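Local coordinates for acetyl-CoA acetyltransferase (Elizabethkingia anophelis NUHP1, PDB 6BN2), which probably catalyses the thiolase reaction, in which two acetyl-CoA molecules and acetoacetyl-CoA plus free CoA interconvert through an acetylated cysteine, at residues A[98-101]-A[102-106]; A[368-371]-A[372-376]. All coordinates share one frame; numbering follows the deposited sequence. Where two conformers were deposited one is given.

Contact 1: residues A[98-101]-A[102-106]; sequences SGMK and AVMMA
The flat groups that meet side chains here are peptides: Met-104 CG lies beside the carbonyl oxygen of Met-100, 3.3 Å from Met-100 O, and Met-105 lies beside that of Lys-101. The same two oxygens accept helix bonds, Met-104 N to Met-100 O at 2.9 Å and Met-105 N to Lys-101 O at 2.8 Å. Ala-102 N is bonded to Ser-98 O, and Val-103 N reaches Gly-99 O only weakly. The side chains of Met-100 and Met-104 cross obliquely. A chi1 of -176° sets Met-100 CG beside its own carbonyl carbon, where Met-104 SD, carried on a CG turned back beside the backbone N, meets it at 3.9 Å. This is the first half of helix 98-111, just past Cys-96, acetylated here and the predicted acyl-thioester nucleophile; in the thiolase fold such a helix is buried between sheet layers. Here Met-100 and Val-103 pack on strand 391-399, and Ala-102 on Tyr-60. Lys-101 bends at chi2 (60°), which carries its chain past Met-105, though Met-105 has two conformers and the detail of that touch is doubtful. The buried ammonium of Lys-101 pairs with Asp-288 and with Asp-58 of the second subunit. Ser-98 OG bonds to Val-95 O and Lys-94 N.

Contact 2: residues A[368-371]-A[372-376]; sequences TLIN and VLKQN
Backbone hydrogen bonds tie Thr-368, Leu-369, Ile-370 and Asn-371 to the residues four places on. Val-372 N meets Thr-368 O at 2.8 Å, and Leu-373 N bonds likewise to Leu-369 O. Lys-374 N is longer, 3.2 Å from Ile-370 O, and Gln-375 N meets Asn-371 O at 2.8 Å.

Apolar contacts follow the same four-residue step. Thr-368 turns its methyl, not its hydroxyl, to Val-372, CG2 to CG2 at 4.2 Å: its chi1 of -62° leaves CG2 anti to the backbone N and beside the carbonyl carbon, facing the next turn. Leu-369 CD1 lies 4.3 Å from Leu-373 CG. Ile-370 and Lys-374 run side by side, pointing the same way, so that the branch methyl Ile-370 CG2 meets the aliphatic Lys-374 CE at 4.1 Å.

Among the polar groups, Asn-371 O lies over the face of the Gln-375 amide, 3.2 Å from Gln-375 CD. Beyond the two segments, that amide is held by Lys-201 O and Asn-348, Thr-368 OG1 by Glu-205 and Arg-364, and the Lys-374 ammonium by Asn-399 OD1 and Leu-280 O. At the helix end Asn-376 folds its side chain back: ND2 donates to Val-372 O at 2.8 Å (166°), with the acceptor in its amide plane, beside a weak bond from Asn-376 N to that oxygen. A side-chain amide thus closes the C-terminal turn of helix 358-375, a helix of the C-terminal half of the thiolase fold that packs against strands 391-399, where both leucines rest on Ile-397, and 320-323.

In the fold
Each contact lies within one helix, 98-111 for contact 1 and 358-375 for contact 2, and neither joins separate elements by itself. Contact 1 is the more central, and every residue that touches in it is buried; contact 2 finishes its helix among partly exposed side chains. Their centres lie 20 Å apart with nearest atoms about 8 Å apart, yet both helices pack on strand 391-399, so a helix from each half of the thiolase chain shares that strand. The chemistry follows the place: 98-106 is rich in methionine, with a buried lysine that reaches carboxylates of its own chain and of the second subunit, whereas 368-376 mixes branched aliphatics with a glutamine bonded to loops of its own chain and an asparagine closing the helix end.

Contact 1: residues A[98-101]-A[102-106]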
ATOM      1  N   SER A  98       2.542  -8.531   2.524  1.00 10.65           N
ATOM      2  CA  SER A  98       1.486  -7.509   2.482  1.00 11.91           C
ATOM      3  C   SER A  98       0.304  -7.814   3.401  1.00 12.08           C
ATOM      4  O   SER A  98      -0.154  -6.936   4.130  1.00 11.39           O
ATOM      5  CB  SER A  98       0.968  -7.331   1.055  1.00 11.35           C
ATOM      6  OG  SER A  98       2.002  -6.836   0.223  1.00 10.45           O
ATOM      7  N   GLY A  99      -0.250  -9.027   3.335  1.00 11.78           N
ATOM      8  CA  GLY A  99      -1.431  -9.307   4.147  1.00 10.75           C
ATOM      9  C   GLY A  99      -1.127  -9.296   5.635  1.00 12.16           C
ATOM     10  O   GLY A  99      -1.976  -8.917   6.450  1.00 12.61           O
ATOM     11  N   MET A 100       0.088  -9.709   6.018  1.00  9.75           N
ATOM     12  CA  MET A 100       0.434  -9.640   7.434  1.00 10.70           C
ATOM     13  C   MET A 100       0.679  -8.200   7.859  1.00 11.80           C
ATOM     14  O   MET A 100       0.260  -7.792   8.948  1.00 12.04           O
ATOM     15  CB  MET A 100       1.659 -10.512   7.726  1.00 10.22           C
ATOM     16  CG  MET A 100       2.010 -10.541   9.235  1.00 12.31           C
ATOM     17  SD  MET A 100       3.294 -11.721   9.669  1.00 13.51           S
ATOM     18  CE  MET A 100       2.464 -13.285   9.342  1.00 13.66           C
ATOM     19  N   LYS A 101       1.356  -7.421   7.006  1.00 11.83           N
ATOM     20  CA  LYS A 101       1.596  -6.013   7.313  1.00 11.90           C
ATOM     21  C   LYS A 101       0.278  -5.259   7.439  1.00 11.18           C
ATOM     22  O   LYS A 101       0.142  -4.374   8.288  1.00 11.73           O
ATOM     23  CB  LYS A 101       2.480  -5.398   6.223  1.00 12.02           C
ATOM     24  CG  LYS A 101       2.917  -3.943   6.505  1.00 10.40           C
ATOM     25  CD  LYS A 101       3.719  -3.830   7.812  1.00 12.21           C
ATOM     26  CE  LYS A 101       4.323  -2.411   7.930  1.00 13.57           C
ATOM     27  NZ  LYS A 101       5.152  -2.303   9.179  1.00 15.30           N
ATOM     28  N   ALA A 102      -0.715  -5.614   6.617  1.00 12.13           N
ATOM     29  CA  ALA A 102      -2.043  -5.012   6.761  1.00 11.79           C
ATOM     30  C   ALA A 102      -2.606  -5.253   8.159  1.00 12.65           C
ATOM     31  O   ALA A 102      -3.145  -4.336   8.791  1.00 12.84           O
ATOM     32  CB  ALA A 102      -3.001  -5.579   5.704  1.00 10.92           C
ATOM     33  N   VAL A 103      -2.516  -6.494   8.645  1.00 11.83           N
ATOM     34  CA  VAL A 103      -3.013  -6.812   9.986  1.00 11.92           C
ATOM     35  C   VAL A 103      -2.236  -6.049  11.053  1.00 12.09           C
ATOM     36  O   VAL A 103      -2.823  -5.524  12.008  1.00 12.14           O
ATOM     37  CB  VAL A 103      -2.947  -8.330  10.226  1.00 11.08           C
ATOM     38  CG1 VAL A 103      -3.222  -8.646  11.711  1.00 12.37           C
ATOM     39  CG2 VAL A 103      -3.945  -9.054   9.307  1.00 12.13           C
ATOM     40  N   MET A 104      -0.905  -5.975  10.913  1.00 10.98           N
ATOM     41  CA  MET A 104      -0.087  -5.253  11.887  1.00 10.77           C
ATOM     42  C   MET A 104      -0.432  -3.766  11.918  1.00 11.92           C
ATOM     43  O   MET A 104      -0.574  -3.172  12.994  1.00 13.85           O
ATOM     44  CB  MET A 104       1.398  -5.465  11.556  1.00 12.13           C
ATOM     45  CG  MET A 104       1.815  -6.923  11.716  1.00 11.95           C
ATOM     46  SD  MET A 104       3.406  -7.275  10.891  1.00 19.93           S
ATOM     47  CE  MET A 104       4.469  -6.024  11.598  1.00 23.12           C
ATOM     48  N   MET A 105      -0.540  -3.141  10.742  1.00 12.84           N
ATOM     49  CA  MET A 105      -0.902  -1.726  10.666  0.61 12.90           C
ATOM     50  C   MET A 105      -2.280  -1.482  11.262  1.00 12.62           C
ATOM     51  O   MET A 105      -2.518  -0.464  11.906  1.00 12.67           O
ATOM     52  CB  MET A 105      -0.874  -1.258   9.208  0.61 12.23           C
ATOM     53  CG  MET A 105       0.524  -1.223   8.613  0.61 14.93           C
ATOM     54  SD  MET A 105       0.499  -1.011   6.824  0.61 11.04           S
ATOM     55  CE  MET A 105       1.567   0.446   6.648  0.61 13.20           C
ATOM     56  N   ALA A 106      -3.205  -2.409  11.028  1.00 11.08           N
ATOM     57  CA  ALA A 106      -4.534  -2.266  11.604  1.00 11.24           C
ATOM     58  C   ALA A 106      -4.482  -2.366  13.125  1.00 13.42           C
ATOM     59  O   ALA A 106      -5.172  -1.615  13.831  1.00 12.16           O
ATOM     60  CB  ALA A 106      -5.469  -3.327  11.014  1.00 11.68           C
TER

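Contact 2: residues A[368-371]-A[372-376]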
ATOM      1  N   THR A 368      -5.226 -19.429   9.176  1.00 11.90           N
ATOM      2  CA  THR A 368      -4.977 -20.849   9.396  1.00 13.74           C
ATOM      3  C   THR A 368      -4.422 -21.106  10.794  1.00 14.34           C
ATOM      4  O   THR A 368      -4.854 -22.050  11.464  1.00 15.09           O
ATOM      5  CB  THR A 368      -4.028 -21.372   8.320  1.00 16.66           C
ATOM      6  OG1 THR A 368      -4.667 -21.228   7.047  1.00 17.04           O
ATOM      7  CG2 THR A 368      -3.681 -22.846   8.551  1.00 15.30           C
ATOM      8  N   LEU A 369      -3.477 -20.274  11.244  1.00 13.50           N
ATOM      9  CA  LEU A 369      -2.892 -20.436  12.580  1.00 14.25           C
ATOM     10  C   LEU A 369      -3.957 -20.382  13.671  1.00 14.09           C
ATOM     11  O   LEU A 369      -3.924 -21.180  14.614  1.00 14.18           O
ATOM     12  CB  LEU A 369      -1.836 -19.353  12.813  1.00 13.44           C
ATOM     13  CG  LEU A 369      -1.185 -19.389  14.198  1.00 13.56           C
ATOM     14  CD1 LEU A 369      -0.376 -20.675  14.374  1.00 15.34           C
ATOM     15  CD2 LEU A 369      -0.270 -18.179  14.364  1.00 14.80           C
ATOM     16  N   ILE A 370      -4.902 -19.438  13.575  1.00 13.84           N
ATOM     17  CA  ILE A 370      -5.978 -19.361  14.572  1.00 13.61           C
ATOM     18  C   ILE A 370      -6.662 -20.710  14.715  1.00 16.20           C
ATOM     19  O   ILE A 370      -6.934 -21.189  15.827  1.00 16.37           O
ATOM     20  CB  ILE A 370      -6.988 -18.264  14.185  1.00 15.18           C
ATOM     21  CG1 ILE A 370      -6.345 -16.896  14.394  1.00 14.78           C
ATOM     22  CG2 ILE A 370      -8.302 -18.420  14.988  1.00 17.66           C
ATOM     23  CD1 ILE A 370      -7.080 -15.756  13.679  1.00 15.08           C
ATOM     24  N   ASN A 371      -6.965 -21.335  13.584  1.00 14.55           N
ATOM     25  CA  ASN A 371      -7.683 -22.595  13.634  1.00 16.03           C
ATOM     26  C   ASN A 371      -6.789 -23.751  14.045  1.00 14.12           C
ATOM     27  O   ASN A 371      -7.252 -24.648  14.744  1.00 16.82           O
ATOM     28  CB  ASN A 371      -8.360 -22.821  12.285  1.00 15.83           C
ATOM     29  CG  ASN A 371      -9.515 -21.867  12.104  1.00 18.20           C
ATOM     30  OD1 ASN A 371      -9.393 -20.803  11.456  1.00 19.91           O
ATOM     31  ND2 ASN A 371     -10.616 -22.186  12.751  1.00 17.56           N
ATOM     32  N   VAL A 372      -5.513 -23.740  13.656  1.00 15.06           N
ATOM     33  CA  VAL A 372      -4.573 -24.741  14.165  1.00 16.88           C
ATOM     34  C   VAL A 372      -4.532 -24.711  15.690  1.00 15.78           C
ATOM     35  O   VAL A 372      -4.570 -25.758  16.353  1.00 17.00           O
ATOM     36  CB  VAL A 372      -3.171 -24.521  13.568  1.00 14.72           C
ATOM     37  CG1 VAL A 372      -2.123 -25.274  14.401  1.00 17.09           C
ATOM     38  CG2 VAL A 372      -3.111 -24.949  12.095  1.00 17.21           C
ATOM     39  N   LEU A 373      -4.453 -23.507  16.274  1.00 14.84           N
ATOM     40  CA  LEU A 373      -4.411 -23.424  17.734  1.00 15.60           C
ATOM     41  C   LEU A 373      -5.678 -23.998  18.370  1.00 19.85           C
ATOM     42  O   LEU A 373      -5.604 -24.716  19.371  1.00 20.14           O
ATOM     43  CB  LEU A 373      -4.187 -21.978  18.183  1.00 16.09           C
ATOM     44  CG  LEU A 373      -2.863 -21.347  17.773  1.00 16.31           C
ATOM     45  CD1 LEU A 373      -2.889 -19.877  18.217  1.00 16.78           C
ATOM     46  CD2 LEU A 373      -1.672 -22.091  18.396  1.00 18.03           C
ATOM     47  N   LYS A 374      -6.849 -23.699  17.807  1.00 17.72           N
ATOM     48  CA  LYS A 374      -8.084 -24.221  18.386  1.00 17.14           C
ATOM     49  C   LYS A 374      -8.185 -25.730  18.203  1.00 20.63           C
ATOM     50  O   LYS A 374      -8.611 -26.441  19.122  1.00 22.86           O
ATOM     51  CB  LYS A 374      -9.286 -23.507  17.770  1.00 17.89           C
ATOM     52  CG  LYS A 374      -9.345 -22.043  18.197  1.00 18.72           C
ATOM     53  CD  LYS A 374     -10.542 -21.306  17.625  1.00 20.01           C
ATOM     54  CE  LYS A 374     -10.514 -19.859  18.095  1.00 20.49           C
ATOM     55  NZ  LYS A 374     -10.496 -19.790  19.588  1.00 19.96           N
ATOM     56  N   GLN A 375      -7.770 -26.233  17.033  1.00 20.24           N
ATOM     57  CA  GLN A 375      -7.832 -27.670  16.762  1.00 19.32           C
ATOM     58  C   GLN A 375      -6.954 -28.465  17.711  1.00 20.78           C
ATOM     59  O   GLN A 375      -7.235 -29.642  17.987  1.00 24.05           O
ATOM     60  CB  GLN A 375      -7.417 -27.936  15.313  1.00 18.53           C
ATOM     61  CG  GLN A 375      -8.480 -27.458  14.313  1.00 18.52           C
ATOM     62  CD  GLN A 375      -7.928 -27.163  12.933  1.00 18.79           C
ATOM     63  OE1 GLN A 375      -6.787 -27.492  12.617  1.00 20.51           O
ATOM     64  NE2 GLN A 375      -8.744 -26.517  12.104  1.00 19.73           N
ATOM     65  N   ASN A 376      -5.900 -27.844  18.224  1.00 19.54           N
ATOM     66  CA  ASN A 376      -4.945 -28.515  19.091  1.00 19.32           C
ATOM     67  C   ASN A 376      -5.019 -28.034  20.538  1.00 24.65           C
ATOM     68  O   ASN A 376      -4.130 -28.364  21.327  1.00 26.34           O
ATOM     69  CB  ASN A 376      -3.540 -28.326  18.511  1.00 20.57           C
ATOM     70  CG  ASN A 376      -3.357 -29.076  17.203  1.00 23.26           C
ATOM     71  OD1 ASN A 376      -3.078 -30.276  17.213  1.00 26.64           O
ATOM     72  ND2 ASN A 376      -3.541 -28.393  16.078  1.00 21.69           N
TER